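Local coordinates for PF04016 domain protein (Desulfitobacterium hafniense, PDB 3L5O) that is of unknown function but, as a DUF364-family protein joining enolase-like and Rossmann-like folds, may take part in heavy-metal chelation, at residues C42-S47 / G58-P62; S51-V55 / N106-V110; I101-N106 / P220-A225. All blocks are in the same frame, centred on the assembly; numbering follows the deposited sequence. Where two conformers were deposited one is given.

Interaction 1 (C42-S47 / G58-P62); sequences CGTTHS and GPNRP. With IMD (imidazole), chain E.
Ser47 and Gly58 form an antiparallel hydrogen-bonded pair in the beta hairpin of strands 46-51 and 54-59, with Ser47 N to Gly58 O at 2.8 Å and Gly58 N to Ser47 O at 3.0 Å, and the neighbouring His46 and Pro59 make the non-hydrogen-bonded pair. Beyond this pair the two segments stay joined, Asn60 N donating an almost straight bond (178°) to Thr45 O. With CG beside the backbone N and anti to the carbonyl carbon (chi1 -71°), the Asn60 amide reaches across to the turn, where ND2 donates to Gly43 O at 2.7 Å, the oxygen lying close to the plane of the amide. The same nitrogen has a weak bond to Ser47 OG at 3.4 Å. Ser95, on helix 91-105, completes the group by bonding both Asn60 OD1 and Ser47 OG. On the face shared by His46 and Pro59, the edge of the His46 ring lies by Gly58 O, with CD2 3.8 Å from Pro59 CA. A bound imidazole, probably from the crystallisation liquor, donates weakly to Pro59 O. One asparagine amide thus ties the turn at Gly43 to the open end of the hairpin, and Ser95 probably fixes which way that amide is flipped.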
# COMPACT_ATOMS: atom_id res chain seq x y z
N CYS A 42 -5.61 -0.45 16.03
CA CYS A 42 -4.27 -0.92 15.75
C CYS A 42 -4.24 -2.42 16.07
O CYS A 42 -4.21 -2.80 17.25
CB CYS A 42 -3.26 -0.15 16.61
SG CYS A 42 -1.62 0.09 15.89
N GLY A 43 -4.26 -3.24 15.03
CA GLY A 43 -4.21 -4.69 15.18
C GLY A 43 -2.81 -5.21 14.98
O GLY A 43 -1.89 -4.42 14.73
N THR A 44 -2.66 -6.53 15.07
CA THR A 44 -1.36 -7.20 14.96
C THR A 44 -0.74 -7.10 13.57
O THR A 44 0.50 -7.00 13.45
CB THR A 44 -1.53 -8.69 15.30
OG1 THR A 44 -1.95 -8.83 16.66
CG2 THR A 44 -0.19 -9.44 15.22
N THR A 45 -1.58 -7.16 12.55
CA THR A 45 -1.13 -7.14 11.15
C THR A 45 -1.55 -5.90 10.35
O THR A 45 -0.97 -5.64 9.29
CB THR A 45 -1.65 -8.39 10.42
OG1 THR A 45 -3.09 -8.41 10.45
CG2 THR A 45 -1.24 -9.66 11.17
N HIS A 46 -2.55 -5.16 10.83
CA HIS A 46 -2.89 -3.89 10.20
C HIS A 46 -3.33 -2.87 11.24
O HIS A 46 -3.77 -3.23 12.33
CB HIS A 46 -4.04 -4.01 9.18
CG HIS A 46 -3.69 -4.77 7.93
ND1 HIS A 46 -4.08 -6.07 7.73
CD2 HIS A 46 -3.03 -4.39 6.81
CE1 HIS A 46 -3.66 -6.47 6.54
NE2 HIS A 46 -3.02 -5.47 5.96
N SER A 47 -3.20 -1.61 10.86
CA SER A 47 -3.88 -0.48 11.49
C SER A 47 -5.01 -0.06 10.55
O SER A 47 -4.90 -0.20 9.34
CB SER A 47 -2.90 0.68 11.68
OG SER A 47 -1.99 0.40 12.74
N GLY A 58 -3.29 0.25 6.84
CA GLY A 58 -1.83 0.23 6.73
C GLY A 58 -1.26 -1.03 7.38
O GLY A 58 -1.82 -1.48 8.38
N PRO A 59 -0.19 -1.63 6.83
CA PRO A 59 0.37 -2.88 7.39
C PRO A 59 1.32 -2.71 8.58
O PRO A 59 2.15 -1.79 8.58
CB PRO A 59 1.14 -3.47 6.20
CG PRO A 59 1.60 -2.28 5.42
CD PRO A 59 0.53 -1.21 5.62
N ASN A 60 1.19 -3.63 9.56
CA ASN A 60 2.06 -3.74 10.74
C ASN A 60 2.91 -5.00 10.65
O ASN A 60 2.68 -5.82 9.79
CB ASN A 60 1.21 -3.86 12.01
CG ASN A 60 0.51 -2.57 12.35
OD1 ASN A 60 0.96 -1.51 11.95
ND2 ASN A 60 -0.58 -2.65 13.12
N ARG A 61 3.88 -5.15 11.55
CA ARG A 61 4.59 -6.43 11.73
C ARG A 61 4.23 -7.01 13.10
O ARG A 61 3.85 -6.25 14.00
CB ARG A 61 6.12 -6.27 11.66
CG ARG A 61 6.70 -5.30 10.64
CD ARG A 61 7.99 -4.64 11.16
NE ARG A 61 8.77 -3.92 10.15
CZ ARG A 61 9.65 -4.46 9.29
NH1 ARG A 61 9.88 -5.78 9.28
NH2 ARG A 61 10.29 -3.68 8.42
N PRO A 62 4.36 -8.33 13.28
CA PRO A 62 4.29 -8.93 14.63
C PRO A 62 5.51 -8.57 15.50
O PRO A 62 5.42 -8.57 16.73
CB PRO A 62 4.24 -10.43 14.35
CG PRO A 62 4.90 -10.60 13.02
CD PRO A 62 4.59 -9.34 12.24
N1 IMD E . 6.86 -2.03 6.87
C2 IMD E . 5.56 -2.41 6.94
N3 IMD E . 5.23 -2.59 8.24
C4 IMD E . 6.31 -2.31 8.99
C5 IMD E . 7.34 -1.95 8.13

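Interaction 2 (S51-V55 / N106-V110); sequences SGNGV and NNPQV
Asn107 and Gly54 bring their backbones to a CA-CA distance of 3.9 Å, where the tip of the hairpin passes the start of helix 108-113. Asn107 gives up the most surface here, with Asn53 almost its equal and Pro108 next. The Asn107 carboxamide extends away from its own backbone N (chi1 179°) and lies against Gly54, ND2 coming within 3.6 Å of Gly54 N without a direct bond. Two waters do the joining instead: one, 2.7 Å from Asn107 ND2, donates to Ser51 O, and a second accepts from both Asn107 ND2 and Asn53 N. Asn107 stands at the N-cap, and its OD1 accepts a weak capping bond from Gln109 N. With the carboxamide gone, as in an alanine, Gln109 N is likely to lose its cap and both waters the donor they share, weakening the link between the turn and the helix start. Asn53, in the type II' turn from Ser51 to Gly54, brings ND2 of its amide against the CG corner of the Pro108 ring, at 3.2 Å; Asn244 holds the Asn53 carbonyl oxygen. Further along, two more waters link Asn106 O to Val55, one donating to Val55 O and the other accepting from Val55 N. No direct hydrogen bond crosses, and the polar coupling of hairpin to helix start therefore depends on ordered water.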
# COMPACT_ATOMS: atom_id res chain seq x y z
N SER A 51 -12.79 7.57 8.41
CA SER A 51 -13.18 8.98 8.37
C SER A 51 -14.47 9.03 7.57
O SER A 51 -14.44 8.73 6.38
CB SER A 51 -12.12 9.85 7.65
OG SER A 51 -12.52 11.22 7.60
N GLY A 52 -15.58 9.41 8.23
CA GLY A 52 -16.91 9.25 7.66
C GLY A 52 -17.25 7.85 7.16
O GLY A 52 -17.22 6.89 7.92
N ASN A 53 -17.57 7.76 5.87
CA ASN A 53 -17.83 6.49 5.18
C ASN A 53 -16.58 5.77 4.60
O ASN A 53 -16.68 4.68 4.02
CB ASN A 53 -18.87 6.79 4.07
CG ASN A 53 -19.17 5.62 3.17
OD1 ASN A 53 -19.58 4.55 3.62
ND2 ASN A 53 -19.00 5.83 1.86
N GLY A 54 -15.40 6.36 4.77
CA GLY A 54 -14.19 5.85 4.16
C GLY A 54 -13.30 5.13 5.15
O GLY A 54 -13.10 5.59 6.28
N VAL A 55 -12.74 4.01 4.73
CA VAL A 55 -11.87 3.21 5.57
C VAL A 55 -10.53 2.95 4.86
O VAL A 55 -10.50 2.43 3.74
CB VAL A 55 -12.53 1.86 5.95
CG1 VAL A 55 -11.53 0.94 6.68
CG2 VAL A 55 -13.75 2.11 6.79
N ASN A 106 -9.26 6.23 -0.45
CA ASN A 106 -9.95 4.96 -0.68
C ASN A 106 -11.37 4.96 -0.15
O ASN A 106 -12.00 3.91 -0.03
CB ASN A 106 -9.17 3.75 -0.09
CG ASN A 106 -7.75 3.63 -0.63
OD1 ASN A 106 -7.30 4.45 -1.44
ND2 ASN A 106 -7.02 2.61 -0.17
N ASN A 107 -11.87 6.15 0.18
CA ASN A 107 -13.28 6.40 0.41
C ASN A 107 -13.96 6.11 -0.93
O ASN A 107 -13.47 6.57 -1.95
CB ASN A 107 -13.46 7.89 0.83
CG ASN A 107 -14.86 8.27 1.08
OD1 ASN A 107 -15.73 7.99 0.27
ND2 ASN A 107 -15.12 8.92 2.20
N PRO A 108 -15.05 5.34 -0.96
CA PRO A 108 -15.67 4.99 -2.25
C PRO A 108 -16.08 6.22 -3.09
O PRO A 108 -15.82 6.22 -4.29
CB PRO A 108 -16.89 4.14 -1.84
CG PRO A 108 -17.14 4.48 -0.43
CD PRO A 108 -15.78 4.76 0.17
N GLN A 109 -16.67 7.24 -2.48
CA GLN A 109 -16.99 8.46 -3.21
C GLN A 109 -15.75 9.25 -3.68
O GLN A 109 -15.77 9.81 -4.78
CB GLN A 109 -17.95 9.38 -2.40
N VAL A 110 -14.69 9.31 -2.87
CA VAL A 110 -13.49 10.07 -3.25
C VAL A 110 -12.80 9.38 -4.42
O VAL A 110 -12.38 10.02 -5.38
CB VAL A 110 -12.48 10.20 -2.09
CG1 VAL A 110 -11.11 10.71 -2.59
CG2 VAL A 110 -13.02 11.11 -0.99
O HOH W 1 -13.16 9.45 3.96
O HOH W 2 -17.77 10.12 3.60
O HOH W 3 -11.52 1.68 1.26
O HOH W 4 -13.86 3.14 2.16

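Interaction 3 (I101-N106 / P220-A225); sequences INAYYN and PGTPLA
Asn106, just past the end of helix 91-105, grips the 220-225 loop with both ends of its carboxamide. Leu224 N donates to Asn106 OD1 in the plane of that carbonyl at 3.0 Å, and Asn106 ND2 donates to Thr222 O at 3.1 Å along a fairly straight path (165°), so the buried amide straddles Pro223 and its rotation is fixed. One turn earlier, Asn102 ND2 bonds Gly221 O at 3.0 Å, meeting that oxygen from above the carbonyl plane; it also donates to Leu57 O, which brings strand 54-59 into the same junction. The loop follows strand 214-218 of the mixed, largely parallel sheet, consistent with the Rossmann-like part of the protein, and Leu224 is the centre of an inverse gamma turn within it. Asn102 OD1 presses on the Pro223 ring, 3.1 Å from CB, while Ile101 CG2 touches the same CB at 4.0 Å. With CG beside the backbone N (chi1 -66°), the Tyr105 ring offers one face to Ala225 CB in a CH-pi contact, 3.8 Å from the centroid, and its other face is covered by Tyr104 CD2. The Tyr105 hydroxyl bonds Met27 O in helix 22-29, and a water joins Tyr105 O to Leu224 O.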
# COMPACT_ATOMS: atom_id res chain seq x y z
N ILE A 101 -4.13 8.26 5.48
CA ILE A 101 -4.09 8.60 4.05
C ILE A 101 -5.17 7.84 3.27
O ILE A 101 -5.89 8.42 2.45
CB ILE A 101 -2.69 8.33 3.48
CG1 ILE A 101 -1.71 9.37 4.00
CG2 ILE A 101 -2.70 8.31 1.94
CD1 ILE A 101 -0.27 9.02 3.78
N ASN A 102 -5.29 6.54 3.56
CA ASN A 102 -6.16 5.68 2.75
C ASN A 102 -7.63 5.87 3.11
O ASN A 102 -8.51 5.54 2.31
CB ASN A 102 -5.73 4.21 2.87
CG ASN A 102 -4.42 3.93 2.14
OD1 ASN A 102 -4.09 4.56 1.15
ND2 ASN A 102 -3.68 2.98 2.65
N ALA A 103 -7.90 6.43 4.29
CA ALA A 103 -9.27 6.78 4.70
C ALA A 103 -9.81 7.89 3.81
O ALA A 103 -10.96 7.89 3.50
CB ALA A 103 -9.31 7.19 6.14
N TYR A 104 -8.97 8.84 3.39
CA TYR A 104 -9.41 9.82 2.37
C TYR A 104 -9.47 9.15 0.97
O TYR A 104 -10.55 8.98 0.44
CB TYR A 104 -8.50 11.01 2.29
CG TYR A 104 -8.88 11.93 1.15
CD1 TYR A 104 -10.10 12.59 1.15
CD2 TYR A 104 -8.02 12.14 0.09
CE1 TYR A 104 -10.46 13.43 0.10
CE2 TYR A 104 -8.36 12.98 -0.95
CZ TYR A 104 -9.57 13.62 -0.93
OH TYR A 104 -9.85 14.45 -1.98
N TYR A 105 -8.32 8.77 0.40
CA TYR A 105 -8.27 8.38 -1.02
C TYR A 105 -9.11 7.15 -1.40
O TYR A 105 -9.65 7.06 -2.55
CB TYR A 105 -6.83 8.17 -1.46
CG TYR A 105 -6.00 9.43 -1.46
CD1 TYR A 105 -6.09 10.34 -2.51
CD2 TYR A 105 -5.11 9.71 -0.42
CE1 TYR A 105 -5.35 11.51 -2.51
CE2 TYR A 105 -4.36 10.89 -0.41
CZ TYR A 105 -4.48 11.78 -1.47
OH TYR A 105 -3.74 12.95 -1.52
N ASN A 106 -9.26 6.23 -0.45
CA ASN A 106 -9.95 4.96 -0.68
C ASN A 106 -11.37 4.96 -0.15
O ASN A 106 -12.00 3.91 -0.03
CB ASN A 106 -9.17 3.75 -0.09
CG ASN A 106 -7.75 3.63 -0.63
OD1 ASN A 106 -7.30 4.45 -1.44
ND2 ASN A 106 -7.02 2.61 -0.17
N PRO A 220 -3.24 -3.97 0.12
CA PRO A 220 -4.38 -3.32 0.76
C PRO A 220 -4.14 -1.88 1.24
O PRO A 220 -5.09 -1.09 1.30
CB PRO A 220 -4.64 -4.24 1.96
CG PRO A 220 -4.11 -5.54 1.55
CD PRO A 220 -2.89 -5.24 0.79
N GLY A 221 -2.88 -1.56 1.57
CA GLY A 221 -2.45 -0.25 2.00
C GLY A 221 -2.00 0.70 0.89
O GLY A 221 -1.40 1.75 1.16
N THR A 222 -2.32 0.38 -0.35
CA THR A 222 -2.03 1.24 -1.48
C THR A 222 -3.08 2.34 -1.55
O THR A 222 -4.29 2.04 -1.60
CB THR A 222 -2.09 0.44 -2.77
OG1 THR A 222 -1.12 -0.64 -2.71
CG2 THR A 222 -1.71 1.31 -3.96
N PRO A 223 -2.64 3.60 -1.51
CA PRO A 223 -3.54 4.73 -1.76
C PRO A 223 -3.92 4.84 -3.22
O PRO A 223 -3.06 4.74 -4.10
CB PRO A 223 -2.71 5.95 -1.29
CG PRO A 223 -1.46 5.43 -0.67
CD PRO A 223 -1.27 4.04 -1.19
N LEU A 224 -5.20 5.04 -3.48
CA LEU A 224 -5.74 5.12 -4.81
C LEU A 224 -5.73 6.58 -5.26
O LEU A 224 -6.77 7.19 -5.57
CB LEU A 224 -7.13 4.48 -4.84
CG LEU A 224 -7.12 2.97 -4.51
CD1 LEU A 224 -8.50 2.47 -4.21
CD2 LEU A 224 -6.50 2.12 -5.63
N ALA A 225 -4.51 7.11 -5.30
CA ALA A 225 -4.20 8.53 -5.35
C ALA A 225 -3.46 8.80 -6.66
O ALA A 225 -2.23 8.62 -6.74
CB ALA A 225 -3.32 8.89 -4.18
O HOH W 5 -8.82 8.54 -4.67
O HOH W 6 -6.70 0.99 2.42

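In the fold
Interaction 3, its centre about 8 Å from the centre of the chain, and interaction 2, about 16 Å out, are both buried; interaction 1, at about 13 Å, is nevertheless a surface contact. Interactions 1 and 2 take opposite ends of strand 54-59, their centres about 20 Å apart. Interactions 2 and 3 touch and share Asn106, whose backbone oxygen serves the hairpin side through water while its side chain holds the 220-225 loop. The chemistry changes accordingly: strand pairing extended by one amide in interaction 1, water bridges in interaction 2, direct asparagine bonds and aromatic packing in interaction 3. Helix 91-105 backs the first and supplies the third.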